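Local coordinates for protein cyclopenase asqI (PDB 5YY3) that catalyses the ring contraction of 4'-methoxycyclopenin to 4'-methoxyviridicatin in aspoquinolone biosynthesis, as a zinc-dependent member of the tyrosinase family, at residues Asp165-Gly169 and His170-Ser174; Ile495-Glu498 and Asp499-Asn502; Gly619-Ser622 and Ile623-Ile627. One frame throughout, in Å; residues are numbered along the deposited sequence.

In the fold
From the N terminus, contact 1 comes first: a tight turn in the long loop between helices 129-133 and 174-177 of the hemocyanin-like domain of the copper-protein family, which here carries zinc; the turn borders the second subunit. The chain then runs on to the Ig-like domain, where contact 2 turns it off the end of strand 487-497 and contact 3 starts the short helix 623-626. The three follow in series, with none nested or crossed. Contact 1 stands apart, its nearest atoms about 12 Å from contact 2 and about 22 Å from contact 3. Contacts 2 and 3 touch through M501, N502 and R624, joining the strand's exit to the helix start, and both pack on the third subunit.

Contact 1: residues Asp165-Gly169 and His170-Ser174; sequences DTLHG and HALLS
The carbonyl of T166 meets the methyl of A171 where the chain folds back through a type II' beta turn from H168 to A171. T166 O lies 3.4 Å from A171 CB. The threonine's hydroxyl looks to residues before the turn, with OG1 hydrogen-bonded to I161 O and T163 N. L167 comes next. Its CG stands beside the backbone N, opposite the carbonyl carbon (chi1 -71°), and branch CD2 reaches CD2 of L172 at 4.1 Å, the two side chains crossing at about a right angle. H168 sends its side chain off away from the turn at CB, and its carbonyl does the work: A171 N donates to H168 O over 3.0 Å at 154°, closing the turn, and A171 CB sits against the same oxygen at 3.2 Å. G169, with its positive phi of 54°, occupies the first inner corner of the turn, the usual glycine place in type II'. H170 follows it, and a hydrogen bond between its NE2 and P235 O holds the imidazole against the loop beyond helix 210-231. This surface turn in the hemocyanin-type domain also borders the second subunit, where L167 packs on L167 of that subunit. A water finishes the bend, donating to G169 O and accepting from L172 N, each at 2.9 Å.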
ATOM      1  N   ASP A 165       1.238  -8.462   7.745  1.00 26.81           N
ATOM      2  CA  ASP A 165       0.468  -9.666   7.496  1.00 24.18           C
ATOM      3  C   ASP A 165      -0.965  -9.516   8.014  1.00 26.64           C
ATOM      4  O   ASP A 165      -1.859 -10.162   7.509  1.00 26.04           O
ATOM      5  CB  ASP A 165       1.136 -10.893   8.141  1.00 23.81           C
ATOM      6  CG  ASP A 165       2.550 -11.156   7.608  1.00 26.99           C
ATOM      7  OD1 ASP A 165       2.854 -10.743   6.459  1.00 29.55           O
ATOM      8  OD2 ASP A 165       3.353 -11.812   8.323  1.00 25.52           O
ATOM      9  N   THR A 166      -1.186  -8.661   9.012  1.00 27.17           N
ATOM     10  CA  THR A 166      -2.493  -8.600   9.665  1.00 22.00           C
ATOM     11  C   THR A 166      -3.291  -7.343   9.302  1.00 31.83           C
ATOM     12  O   THR A 166      -4.421  -7.160   9.767  1.00 29.01           O
ATOM     13  CB  THR A 166      -2.364  -8.670  11.212  1.00 25.53           C
ATOM     14  OG1 THR A 166      -1.787  -7.460  11.723  1.00 28.54           O
ATOM     15  CG2 THR A 166      -1.511  -9.856  11.633  1.00 29.73           C
ATOM     16  N   LEU A 167      -2.696  -6.493   8.467  1.00 26.45           N
ATOM     17  CA  LEU A 167      -3.291  -5.231   8.057  1.00 27.20           C
ATOM     18  C   LEU A 167      -3.946  -5.286   6.664  1.00 33.92           C
ATOM     19  O   LEU A 167      -3.647  -4.467   5.795  1.00 45.14           O
ATOM     20  CB  LEU A 167      -2.215  -4.140   8.087  1.00 25.36           C
ATOM     21  CG  LEU A 167      -1.763  -3.736   9.491  1.00 27.01           C
ATOM     22  CD1 LEU A 167      -0.540  -2.849   9.436  1.00 26.57           C
ATOM     23  CD2 LEU A 167      -2.894  -3.039  10.256  1.00 31.68           C
ATOM     24  N   HIS A 168      -4.837  -6.249   6.457  1.00 31.54           N
ATOM     25  CA  HIS A 168      -5.510  -6.418   5.170  1.00 35.21           C
ATOM     26  C   HIS A 168      -6.999  -6.168   5.349  1.00 31.41           C
ATOM     27  O   HIS A 168      -7.457  -5.947   6.466  1.00 33.44           O
ATOM     28  CB  HIS A 168      -5.252  -7.821   4.591  1.00 30.07           C
ATOM     29  CG  HIS A 168      -3.804  -8.097   4.320  1.00 48.45           C
ATOM     30  ND1 HIS A 168      -3.106  -7.498   3.291  1.00 51.87           N
ATOM     31  CD2 HIS A 168      -2.904  -8.888   4.968  1.00 44.06           C
ATOM     32  CE1 HIS A 168      -1.850  -7.915   3.301  1.00 35.68           C
ATOM     33  NE2 HIS A 168      -1.700  -8.755   4.313  1.00 33.47           N
ATOM     34  N   GLY A 169      -7.748  -6.192   4.252  1.00 31.21           N
ATOM     35  CA  GLY A 169      -9.185  -5.990   4.309  1.00 25.70           C
ATOM     36  C   GLY A 169      -9.595  -4.718   5.028  1.00 29.96           C
ATOM     37  O   GLY A 169      -9.137  -3.621   4.696  1.00 30.19           O
ATOM     38  N   HIS A 170     -10.459  -4.870   6.029  1.00 24.56           N
ATOM     39  CA  HIS A 170     -10.920  -3.743   6.816  1.00 26.91           C
ATOM     40  C   HIS A 170     -10.300  -3.762   8.221  1.00 26.89           C
ATOM     41  O   HIS A 170     -10.929  -3.330   9.188  1.00 24.82           O
ATOM     42  CB  HIS A 170     -12.453  -3.750   6.910  1.00 33.27           C
ATOM     43  CG  HIS A 170     -13.150  -3.395   5.630  1.00 27.47           C
ATOM     44  ND1 HIS A 170     -13.580  -4.344   4.725  1.00 27.41           N
ATOM     45  CD2 HIS A 170     -13.511  -2.194   5.115  1.00 27.10           C
ATOM     46  CE1 HIS A 170     -14.170  -3.741   3.705  1.00 29.51           C
ATOM     47  NE2 HIS A 170     -14.143  -2.435   3.918  1.00 24.52           N
ATOM     48  N   ALA A 171      -9.070  -4.264   8.336  1.00 24.47           N
ATOM     49  CA  ALA A 171      -8.412  -4.332   9.641  1.00 24.18           C
ATOM     50  C   ALA A 171      -8.213  -2.943  10.254  1.00 25.52           C
ATOM     51  O   ALA A 171      -8.237  -2.788  11.478  1.00 26.50           O
ATOM     52  CB  ALA A 171      -7.083  -5.051   9.533  1.00 22.42           C
ATOM     53  N   LEU A 172      -8.017  -1.931   9.418  1.00 22.52           N
ATOM     54  CA  LEU A 172      -7.784  -0.593   9.942  1.00 23.31           C
ATOM     55  C   LEU A 172      -8.979  -0.073  10.751  1.00 24.77           C
ATOM     56  O   LEU A 172      -8.807   0.763  11.651  1.00 25.49           O
ATOM     57  CB  LEU A 172      -7.442   0.378   8.802  1.00 27.16           C
ATOM     58  CG  LEU A 172      -6.016   0.269   8.226  1.00 25.28           C
ATOM     59  CD1 LEU A 172      -5.784   1.305   7.121  1.00 24.45           C
ATOM     60  CD2 LEU A 172      -4.950   0.396   9.323  1.00 20.05           C
ATOM     61  N   LEU A 173     -10.173  -0.576  10.441  1.00 22.69           N
ATOM     62  CA  LEU A 173     -11.420  -0.127  11.087  1.00 23.31           C
ATOM     63  C   LEU A 173     -11.622  -0.743  12.470  1.00 23.58           C
ATOM     64  O   LEU A 173     -12.610  -0.482  13.155  1.00 22.48           O
ATOM     65  CB  LEU A 173     -12.620  -0.476  10.218  1.00 21.36           C
ATOM     66  CG  LEU A 173     -12.619   0.258   8.878  1.00 25.25           C
ATOM     67  CD1 LEU A 173     -13.889  -0.083   8.085  1.00 19.93           C
ATOM     68  CD2 LEU A 173     -12.498   1.761   9.139  1.00 21.48           C
ATOM     69  N   SER A 174     -10.685  -1.588  12.859  1.00 23.12           N
ATOM     70  CA  SER A 174     -10.687  -2.211  14.168  1.00 21.73           C
ATOM     71  C   SER A 174     -10.940  -1.213  15.317  1.00 19.67           C
ATOM     72  O   SER A 174     -11.630  -1.544  16.278  1.00 22.67           O
ATOM     73  CB  SER A 174      -9.349  -2.975  14.325  1.00 24.87           C
ATOM     74  OG  SER A 174      -8.804  -2.842  15.615  1.00 28.19           O
TER
HETATM   75  O   HOH W   1      -7.547  -2.081   6.516  1.00 27.42           O

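Contact 2: residues Ile495-Glu498 and Asp499-Asn502; sequences IAAE and DLMN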
ATOM      1  N   ILE A 495     -26.935  13.541   8.170  1.00 23.26           N
ATOM      2  CA  ILE A 495     -25.776  13.810   7.324  1.00 23.80           C
ATOM      3  C   ILE A 495     -25.462  12.608   6.445  1.00 24.30           C
ATOM      4  O   ILE A 495     -25.887  11.485   6.717  1.00 22.08           O
ATOM      5  CB  ILE A 495     -24.513  14.170   8.138  1.00 23.27           C
ATOM      6  CG1 ILE A 495     -24.021  12.952   8.949  1.00 19.67           C
ATOM      7  CG2 ILE A 495     -24.762  15.434   9.002  1.00 17.81           C
ATOM      8  CD1 ILE A 495     -22.765  13.226   9.781  1.00 18.51           C
ATOM      9  N   ALA A 496     -24.708  12.859   5.384  1.00 23.56           N
ATOM     10  CA  ALA A 496     -24.325  11.828   4.445  1.00 22.33           C
ATOM     11  C   ALA A 496     -23.014  12.233   3.791  1.00 24.12           C
ATOM     12  O   ALA A 496     -22.815  13.405   3.472  1.00 22.88           O
ATOM     13  CB  ALA A 496     -25.399  11.616   3.409  1.00 20.80           C
ATOM     14  N   ALA A 497     -22.101  11.275   3.650  1.00 22.18           N
ATOM     15  CA  ALA A 497     -20.923  11.463   2.811  1.00 25.95           C
ATOM     16  C   ALA A 497     -21.403  11.931   1.442  1.00 23.34           C
ATOM     17  O   ALA A 497     -22.337  11.348   0.884  1.00 23.37           O
ATOM     18  CB  ALA A 497     -20.107  10.150   2.698  1.00 20.09           C
ATOM     19  N   GLU A 498     -20.786  12.980   0.909  1.00 26.84           N
ATOM     20  CA  GLU A 498     -21.253  13.559  -0.353  1.00 28.14           C
ATOM     21  C   GLU A 498     -21.414  12.527  -1.489  1.00 29.41           C
ATOM     22  O   GLU A 498     -22.316  12.650  -2.311  1.00 27.72           O
ATOM     23  CB  GLU A 498     -20.313  14.677  -0.796  1.00 25.20           C
ATOM     24  CG  GLU A 498     -20.887  15.542  -1.934  1.00 33.66           C
ATOM     25  CD  GLU A 498     -20.046  16.788  -2.239  1.00 39.89           C
ATOM     26  OE1 GLU A 498     -19.682  17.516  -1.290  1.00 45.22           O
ATOM     27  OE2 GLU A 498     -19.751  17.046  -3.428  1.00 50.13           O
ATOM     28  N   ASP A 499     -20.546  11.519  -1.540  1.00 24.96           N
ATOM     29  CA  ASP A 499     -20.627  10.500  -2.594  1.00 29.09           C
ATOM     30  C   ASP A 499     -21.851   9.600  -2.448  1.00 28.12           C
ATOM     31  O   ASP A 499     -22.411   9.135  -3.446  1.00 29.15           O
ATOM     32  CB  ASP A 499     -19.363   9.625  -2.611  1.00 26.58           C
ATOM     33  CG  ASP A 499     -18.140  10.383  -3.087  1.00 29.61           C
ATOM     34  OD1 ASP A 499     -18.302  11.252  -3.969  1.00 32.51           O
ATOM     35  OD2 ASP A 499     -17.022  10.113  -2.582  1.00 35.34           O
ATOM     36  N   LEU A 500     -22.259   9.345  -1.207  1.00 24.22           N
ATOM     37  CA  LEU A 500     -23.373   8.427  -0.953  1.00 26.73           C
ATOM     38  C   LEU A 500     -24.725   9.133  -0.872  1.00 27.67           C
ATOM     39  O   LEU A 500     -25.754   8.497  -0.689  1.00 25.09           O
ATOM     40  CB  LEU A 500     -23.137   7.657   0.348  1.00 23.42           C
ATOM     41  CG  LEU A 500     -21.803   6.944   0.532  1.00 24.53           C
ATOM     42  CD1 LEU A 500     -21.750   6.255   1.884  1.00 27.87           C
ATOM     43  CD2 LEU A 500     -21.599   5.951  -0.588  1.00 24.31           C
ATOM     44  N   MET A 501     -24.705  10.454  -1.013  1.00 26.91           N
ATOM     45  CA  MET A 501     -25.859  11.314  -0.741  1.00 26.44           C
ATOM     46  C   MET A 501     -27.179  10.933  -1.428  1.00 25.35           C
ATOM     47  O   MET A 501     -28.248  11.188  -0.873  1.00 22.38           O
ATOM     48  CB  MET A 501     -25.448  12.750  -1.100  1.00 25.23           C
ATOM     49  CG  MET A 501     -26.531  13.743  -1.324  1.00 40.51           C
ATOM     50  SD  MET A 501     -25.822  15.267  -1.970  1.00 37.35           S
ATOM     51  CE  MET A 501     -24.609  14.587  -3.054  1.00 41.81           C
ATOM     52  N   ASN A 502     -27.132  10.308  -2.605  1.00 21.19           N
ATOM     53  CA  ASN A 502     -28.383   9.934  -3.286  1.00 24.79           C
ATOM     54  C   ASN A 502     -28.944   8.559  -2.911  1.00 25.42           C
ATOM     55  O   ASN A 502     -29.904   8.086  -3.513  1.00 24.58           O
ATOM     56  CB  ASN A 502     -28.205   9.988  -4.798  1.00 26.81           C
ATOM     57  CG  ASN A 502     -28.137  11.393  -5.313  1.00 32.53           C
ATOM     58  OD1 ASN A 502     -28.748  12.315  -4.746  1.00 31.24           O
ATOM     59  ND2 ASN A 502     -27.393  11.583  -6.388  1.00 31.34           N
TER
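A497 and L500 are joined by the first of two overlapping turns, A497 to L500 and E498 to M501, in which the chain leaves strand 487-497 of the Ig-like domain. The backbone angles of E498, D499 and L500 are helix-like, consistent with type I for each turn. L500 N donates to A497 O over 2.9 Å, at an N-H...O angle of 133°. The donor stands 50° out of the carbonyl plane, so the N-H misses the lone-pair direction. The second turn is closed by a weak bond of 3.5 Å from M501 N to E498 O. Among apolar contacts, the methyl of A497 touches L500 CG at 4.2 Å, while that of A496 meets the backbone of M501, CB to CA, also at 4.2 Å. E498 and M501 lie side by side and point the same way: both carry CG anti to the backbone N, and M501 then bends at its last torsion (chi3 39°), which swings the methyl back over the turn. Its CE comes 4.0 Å from E498 CG and makes a close carbon-oxygen approach of 3.1 Å to E498 O. Strand 571-580 flanks A497 through M571 and F573 and meets M501 at V574, while L500 reaches T227 and L230 of helix 210-231, bridging the two domains; L500 also packs on F246 of the third subunit, and M501 leans on R624 of helix 623-626.

Contact 3: residues Gly619-Ser622 and Ile623-Ile627; sequences GKAS and IRTII
S622 and T625 both hold their hydroxyl between the backbone N and the carbonyl carbon (chi1 62° and 52°), and these two torsions turn S622 OG and T625 OG1 toward each other's backbone N-H. The result is a capping box at the N terminus of helix 623-626, with S622 as N-cap. The two halves differ in strength. S622 N donates to T625 OG1 over 2.8 Å, and the bond is almost perfectly straight at 178°. The return bond, T625 N to S622 OG, is weak at 3.4 Å. Together they give partners to two amides at the start of the helix, one just ahead of the first turn and one inside it. The straight bond fixes T625 OG1 in place, whereas the weak one only helps to orient S622 OG. The carbonyl of S622 is taken up as well: I626 N donates to its O over 3.2 Å, opening the regular helical pattern, and T625 N adds a weak bond to that oxygen.

Hydrocarbon groups close in around the box. The methyl branch of T625 points back along the incoming chain, with CG2 3.7 Å from K620 O, while I626 CG1 lies beyond the oxygen end of the serine carbonyl, 3.6 Å from S622 O. A621 and I623 both pack on L613 of helix 611-614, which I626 also touches, so the capped helix rests on its predecessor in the Ig-like domain. The R624 amide has its acceptor in OD1 of N502, in the loop after strand 487-497. K620, before the cap, packs against P276 of the third subunit. Beside the cap, R624 CB lies 3.5 Å from S622 OG.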
ATOM      1  N   GLY A 619     -36.439  12.042 -15.043  1.00 37.82           N
ATOM      2  CA  GLY A 619     -35.133  11.449 -14.816  1.00 30.40           C
ATOM      3  C   GLY A 619     -34.113  12.392 -14.191  1.00 32.89           C
ATOM      4  O   GLY A 619     -32.977  11.987 -13.919  1.00 31.60           O
ATOM      5  N   LYS A 620     -34.502  13.649 -13.962  1.00 36.08           N
ATOM      6  CA  LYS A 620     -33.582  14.640 -13.397  1.00 34.37           C
ATOM      7  C   LYS A 620     -33.562  14.603 -11.876  1.00 30.72           C
ATOM      8  O   LYS A 620     -32.545  14.945 -11.260  1.00 30.78           O
ATOM      9  CB  LYS A 620     -33.938  16.065 -13.852  1.00 34.88           C
ATOM     10  CG  LYS A 620     -34.053  16.265 -15.361  1.00 42.74           C
ATOM     11  CD  LYS A 620     -34.187  17.746 -15.719  1.00 52.38           C
ATOM     12  CE  LYS A 620     -35.030  17.941 -16.981  1.00 59.74           C
ATOM     13  NZ  LYS A 620     -35.205  19.375 -17.373  1.00 54.90           N
ATOM     14  N   ALA A 621     -34.676  14.190 -11.276  1.00 28.47           N
ATOM     15  CA  ALA A 621     -34.833  14.274  -9.823  1.00 28.90           C
ATOM     16  C   ALA A 621     -33.944  13.280  -9.080  1.00 25.24           C
ATOM     17  O   ALA A 621     -33.804  12.111  -9.468  1.00 29.13           O
ATOM     18  CB  ALA A 621     -36.273  14.071  -9.438  1.00 24.86           C
ATOM     19  N   SER A 622     -33.327  13.775  -8.015  1.00 25.21           N
ATOM     20  CA  SER A 622     -32.596  12.942  -7.076  1.00 27.56           C
ATOM     21  C   SER A 622     -32.815  13.519  -5.681  1.00 26.34           C
ATOM     22  O   SER A 622     -33.497  14.532  -5.528  1.00 25.22           O
ATOM     23  CB  SER A 622     -31.108  12.888  -7.423  1.00 25.28           C
ATOM     24  OG  SER A 622     -30.522  14.178  -7.338  1.00 31.47           O
ATOM     25  N   ILE A 623     -32.261  12.863  -4.666  1.00 24.31           N
ATOM     26  CA  ILE A 623     -32.303  13.398  -3.318  1.00 21.86           C
ATOM     27  C   ILE A 623     -31.611  14.759  -3.325  1.00 29.64           C
ATOM     28  O   ILE A 623     -32.074  15.718  -2.690  1.00 26.97           O
ATOM     29  CB  ILE A 623     -31.643  12.433  -2.302  1.00 21.14           C
ATOM     30  CG1 ILE A 623     -32.519  11.185  -2.131  1.00 22.13           C
ATOM     31  CG2 ILE A 623     -31.438  13.105  -0.954  1.00 18.74           C
ATOM     32  CD1 ILE A 623     -31.954  10.150  -1.173  1.00 18.41           C
ATOM     33  N   ARG A 624     -30.524  14.851  -4.089  1.00 31.31           N
ATOM     34  CA  ARG A 624     -29.749  16.078  -4.147  1.00 29.27           C
ATOM     35  C   ARG A 624     -30.546  17.251  -4.707  1.00 27.68           C
ATOM     36  O   ARG A 624     -30.444  18.358  -4.180  1.00 27.30           O
ATOM     37  CB  ARG A 624     -28.492  15.885  -4.979  1.00 31.08           C
ATOM     38  CG  ARG A 624     -27.605  17.110  -4.951  1.00 40.04           C
ATOM     39  CD  ARG A 624     -26.756  17.201  -6.200  1.00 43.11           C
ATOM     40  NE  ARG A 624     -26.116  15.929  -6.525  1.00 51.55           N
ATOM     41  CZ  ARG A 624     -24.858  15.632  -6.214  1.00 59.22           C
ATOM     42  NH1 ARG A 624     -24.104  16.511  -5.549  1.00 56.60           N
ATOM     43  NH2 ARG A 624     -24.358  14.448  -6.551  1.00 51.71           N
ATOM     44  N   THR A 625     -31.335  17.023  -5.759  1.00 28.14           N
ATOM     45  CA  THR A 625     -32.093  18.123  -6.364  1.00 26.26           C
ATOM     46  C   THR A 625     -33.186  18.606  -5.410  1.00 29.70           C
ATOM     47  O   THR A 625     -33.378  19.814  -5.234  1.00 30.04           O
ATOM     48  CB  THR A 625     -32.732  17.743  -7.717  1.00 27.69           C
ATOM     49  OG1 THR A 625     -33.496  16.537  -7.574  1.00 28.72           O
ATOM     50  CG2 THR A 625     -31.670  17.538  -8.786  1.00 28.63           C
ATOM     51  N   ILE A 626     -33.872  17.664  -4.772  1.00 24.49           N
ATOM     52  CA  ILE A 626     -34.985  17.989  -3.888  1.00 26.64           C
ATOM     53  C   ILE A 626     -34.516  18.769  -2.678  1.00 25.50           C
ATOM     54  O   ILE A 626     -35.123  19.764  -2.296  1.00 27.69           O
ATOM     55  CB  ILE A 626     -35.724  16.711  -3.434  1.00 27.59           C
ATOM     56  CG1 ILE A 626     -36.572  16.168  -4.591  1.00 28.35           C
ATOM     57  CG2 ILE A 626     -36.585  16.979  -2.202  1.00 22.55           C
ATOM     58  CD1 ILE A 626     -37.123  14.789  -4.326  1.00 30.30           C
ATOM     59  N   ILE A 627     -33.409  18.344  -2.088  1.00 23.28           N
ATOM     60  CA  ILE A 627     -32.985  18.973  -0.861  1.00 25.95           C
ATOM     61  C   ILE A 627     -32.209  20.257  -1.162  1.00 30.64           C
ATOM     62  O   ILE A 627     -31.775  20.958  -0.249  1.00 31.31           O
ATOM     63  CB  ILE A 627     -32.147  18.009   0.005  1.00 28.33           C
ATOM     64  CG1 ILE A 627     -30.767  17.744  -0.607  1.00 28.18           C
ATOM     65  CG2 ILE A 627     -32.911  16.706   0.235  1.00 24.91           C
ATOM     66  CD1 ILE A 627     -29.857  17.003   0.320  1.00 20.75           C
TER